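Local coordinates for protein enoyl-CoA hydratase (Thermus thermophilus, PDB 1WZ8) that probably hydrates enoyl-CoA thioesters to 3-hydroxyacyl-CoA as a hexameric member of the crotonase family, at residues I76-M79 and E84-L87; R88-A93 and L234-E239. One frame throughout, in Å; residues are numbered along the deposited sequence.

Contact 1 (I76-M79 and E84-L87)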
# COMPACT_ATOMS: atom_id res chain seq x y z
N ILE A 76 7.82 14.63 30.08
CA ILE A 76 7.19 15.59 29.18
C ILE A 76 7.92 16.93 29.23
O ILE A 76 8.13 17.57 28.19
CB ILE A 76 5.70 15.79 29.56
CG1 ILE A 76 4.94 14.48 29.37
CG2 ILE A 76 5.08 16.89 28.70
CD1 ILE A 76 3.48 14.53 29.78
N GLU A 77 8.31 17.35 30.42
CA GLU A 77 9.02 18.62 30.58
C GLU A 77 10.39 18.56 29.92
O GLU A 77 10.84 19.55 29.33
CB GLU A 77 9.17 18.97 32.06
CG GLU A 77 7.86 19.36 32.74
CD GLU A 77 7.28 20.67 32.22
OE1 GLU A 77 7.85 21.25 31.28
OE2 GLU A 77 6.25 21.11 32.76
N GLU A 78 11.05 17.42 30.01
CA GLU A 78 12.37 17.25 29.40
C GLU A 78 12.27 17.41 27.89
O GLU A 78 13.10 18.09 27.27
CB GLU A 78 12.94 15.87 29.71
CG GLU A 78 14.23 15.58 28.96
CD GLU A 78 14.71 14.16 29.11
OE1 GLU A 78 13.89 13.22 28.98
OE2 GLU A 78 15.92 13.97 29.34
N MET A 79 11.26 16.78 27.31
CA MET A 79 11.02 16.85 25.87
C MET A 79 10.78 18.29 25.45
O MET A 79 11.33 18.77 24.46
CB MET A 79 9.79 16.01 25.51
CG MET A 79 9.90 14.54 25.84
SD MET A 79 8.31 13.68 25.66
CE MET A 79 8.03 13.82 23.91
N GLU A 84 17.17 18.16 21.52
CA GLU A 84 17.88 16.89 21.62
C GLU A 84 17.04 15.87 22.37
O GLU A 84 16.93 14.71 21.94
CB GLU A 84 19.22 17.10 22.34
CG GLU A 84 20.21 17.89 21.51
CD GLU A 84 20.49 17.23 20.19
OE1 GLU A 84 20.38 17.90 19.14
OE2 GLU A 84 20.84 16.03 20.19
N ALA A 85 16.43 16.29 23.47
CA ALA A 85 15.59 15.39 24.26
C ALA A 85 14.35 14.98 23.48
O ALA A 85 13.96 13.81 23.48
CB ALA A 85 15.18 16.07 25.56
N LEU A 86 13.74 15.94 22.80
CA LEU A 86 12.54 15.67 22.03
C LEU A 86 12.77 14.58 20.99
O LEU A 86 11.99 13.63 20.89
CB LEU A 86 12.05 16.95 21.33
CG LEU A 86 10.71 16.82 20.61
CD1 LEU A 86 9.61 16.54 21.63
CD2 LEU A 86 10.41 18.10 19.84
N LEU A 87 13.84 14.70 20.21
CA LEU A 87 14.11 13.70 19.18
C LEU A 87 14.59 12.36 19.72
O LEU A 87 14.37 11.33 19.09
CB LEU A 87 15.10 14.25 18.15
CG LEU A 87 14.45 15.09 17.03
CD1 LEU A 87 13.55 14.19 16.20
CD2 LEU A 87 13.66 16.26 17.61
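Ala85 sets its methyl against the last turn of helix 73-81, and this is the tight part of the contact: CB of Ala85 lies 3.4 Å from O of Glu78 and 3.6 Å from CG of Glu78. A one-carbon side chain suits this place, where it meets main chain as well as side chain. One residue on, Leu86 rests its CB 3.7 Å from O of Met79 and sends CD1 across the thioether chain at about a right angle. Met79 bends at chi3 (66°), which carries CE round to 3.9 Å from CD1 of Leu86; the unbranched chain can thus touch one leucine methyl with both CB and CE. Phe240 and Phe243 also pack on this side, as does Leu241 of a neighbouring subunit on Leu86. Beyond CG, Glu78 leads to the more open flank: with CG anti to its backbone N (chi1 173°) and the chain extended, this partly exposed residue carries its carboxylate on to Arg88. OG of Ser82, in the short link, is hydrogen-bonded to N of Ala85 near the start of helix 83-102. Two consecutive helices joined through a short link form a helical corner in this crotonase-family chain.

Contact 2 (R88-A93 and L234-E239)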
# COMPACT_ATOMS: atom_id res chain seq x y z
N ARG A 88 15.25 12.37 20.88
CA ARG A 88 15.68 11.10 21.40
C ARG A 88 14.46 10.32 21.85
O ARG A 88 14.34 9.12 21.62
CB ARG A 88 16.61 11.35 22.58
CG ARG A 88 16.89 10.09 23.40
CD ARG A 88 17.27 10.41 24.84
NE ARG A 88 16.09 10.42 25.71
CZ ARG A 88 15.96 11.44 26.57
NH1 ARG A 88 16.87 12.39 26.61
NH2 ARG A 88 14.90 11.49 27.39
N VAL A 89 13.50 11.01 22.46
CA VAL A 89 12.26 10.38 22.88
C VAL A 89 11.42 9.98 21.66
O VAL A 89 10.66 9.01 21.71
CB VAL A 89 11.45 11.31 23.81
CG1 VAL A 89 10.10 10.69 24.16
CG2 VAL A 89 12.23 11.56 25.08
N PHE A 90 11.57 10.72 20.56
CA PHE A 90 10.83 10.40 19.34
C PHE A 90 11.12 8.96 18.94
O PHE A 90 10.21 8.16 18.74
CB PHE A 90 11.24 11.33 18.20
CG PHE A 90 10.62 10.98 16.87
CD1 PHE A 90 9.33 11.40 16.57
CD2 PHE A 90 11.31 10.22 15.95
CE1 PHE A 90 8.73 11.06 15.35
CE2 PHE A 90 10.73 9.86 14.73
CZ PHE A 90 9.44 10.29 14.43
N TRP A 91 12.41 8.63 18.84
CA TRP A 91 12.79 7.28 18.47
C TRP A 91 12.46 6.25 19.55
O TRP A 91 12.20 5.09 19.24
CB TRP A 91 14.27 7.25 18.10
CG TRP A 91 14.52 8.06 16.87
CD1 TRP A 91 15.16 9.27 16.79
CD2 TRP A 91 14.07 7.76 15.54
NE1 TRP A 91 15.12 9.74 15.49
CE2 TRP A 91 14.46 8.84 14.71
CE3 TRP A 91 13.36 6.69 14.97
CZ2 TRP A 91 14.18 8.86 13.34
CZ3 TRP A 91 13.08 6.72 13.61
CH2 TRP A 91 13.49 7.80 12.81
N GLU A 92 12.45 6.67 20.81
CA GLU A 92 12.09 5.76 21.90
C GLU A 92 10.62 5.39 21.79
O GLU A 92 10.24 4.22 21.95
CB GLU A 92 12.34 6.43 23.25
CG GLU A 92 13.80 6.50 23.66
CD GLU A 92 14.00 7.28 24.94
OE1 GLU A 92 13.02 7.42 25.71
OE2 GLU A 92 15.13 7.74 25.19
N ALA A 93 9.78 6.39 21.53
CA ALA A 93 8.34 6.18 21.41
C ALA A 93 8.07 5.23 20.25
O ALA A 93 7.22 4.34 20.34
CB ALA A 93 7.64 7.52 21.16
N LEU A 234 4.11 9.46 11.07
CA LEU A 234 3.66 10.81 10.75
C LEU A 234 2.85 11.33 11.95
O LEU A 234 3.00 12.48 12.35
CB LEU A 234 2.77 10.81 9.50
CG LEU A 234 1.95 12.09 9.29
CD1 LEU A 234 2.89 13.29 9.07
CD2 LEU A 234 1.03 11.91 8.10
N SER A 235 2.01 10.48 12.53
CA SER A 235 1.22 10.93 13.67
C SER A 235 2.13 11.26 14.85
O SER A 235 1.86 12.20 15.61
CB SER A 235 0.18 9.88 14.09
OG SER A 235 0.79 8.78 14.73
N LEU A 236 3.20 10.48 15.00
CA LEU A 236 4.15 10.70 16.09
C LEU A 236 4.88 12.02 15.86
O LEU A 236 5.06 12.82 16.79
CB LEU A 236 5.16 9.54 16.15
CG LEU A 236 6.19 9.51 17.29
CD1 LEU A 236 5.47 9.41 18.63
CD2 LEU A 236 7.12 8.31 17.09
N ALA A 237 5.29 12.26 14.62
CA ALA A 237 5.99 13.50 14.28
C ALA A 237 5.09 14.71 14.49
O ALA A 237 5.54 15.74 15.01
CB ALA A 237 6.48 13.45 12.82
N LEU A 238 3.82 14.60 14.09
CA LEU A 238 2.89 15.72 14.28
C LEU A 238 2.70 15.98 15.76
O LEU A 238 2.60 17.13 16.18
CB LEU A 238 1.54 15.42 13.62
CG LEU A 238 1.54 15.47 12.09
CD1 LEU A 238 0.19 15.02 11.56
CD2 LEU A 238 1.86 16.90 11.62
N GLU A 239 2.65 14.92 16.56
CA GLU A 239 2.50 15.08 18.00
C GLU A 239 3.69 15.85 18.57
O GLU A 239 3.52 16.79 19.35
CB GLU A 239 2.44 13.72 18.71
CG GLU A 239 2.28 13.85 20.22
CD GLU A 239 2.55 12.56 20.96
OE1 GLU A 239 2.33 11.48 20.40
OE2 GLU A 239 2.97 12.64 22.14
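The Phe90 ring carries Leu236 CD2 over one face, 4.0 Å from the ring centroid and 26° off the normal, a CH-pi contact displaced toward the rim. At the ring edge, near its plane, lies the backbone N of Ala237, 3.7 Å from CE1 of Phe90, and CE2 of Trp91 also sits at the edge. The Trp91 ring in turn has CD2 of Phe90 over one face. A chi1 of 175° turns the Phe90 ring toward helix 229-241, where CE1 comes 3.6 Å from CG of Leu236. Leucine suits the opposing place because its two methyls divide the work: CD2 serves the ring and approaches O of Phe90 at 3.5 Å, while CD1 reaches CB of Ala93 at 3.8 Å. The small Ala93 and Ala237 fit beside these larger groups as the segments run roughly antiparallel (148°), their axes 10.7 Å apart. Leu238 of a neighbouring subunit packs on Phe90 too. The Arg88 and Glu92 side chains do not touch the facing segment: NE of Arg88 bonds OE2 of buried Glu92 at 2.9 Å, and Arg40 and His39 also bind that carboxylate. The helices are therefore joined here by dispersion and hydrophobic burial, while the Arg88-Glu92 pair takes no part in the apolar contact.

Overall arrangement
Contact 1 closes before contact 2 opens along the chain, and their centres lie 11 Å apart on the same side of the chain's centre. Helix 83-102 belongs to both: its first turn meets the preceding helix 73-81, and the next turns meet segment 234-239 of helix 229-241, 141 residues beyond Ala93. The two contacts also touch directly, through the salt bridge from OE1 of Glu78 to NH2 of Arg88 (2.6 Å) and through packing of Met79 on Val89. Helix 83-102 thus ties a local helical corner to helix 229-241 near the C-terminal end, in a region where other subunits of the hexamer also pack.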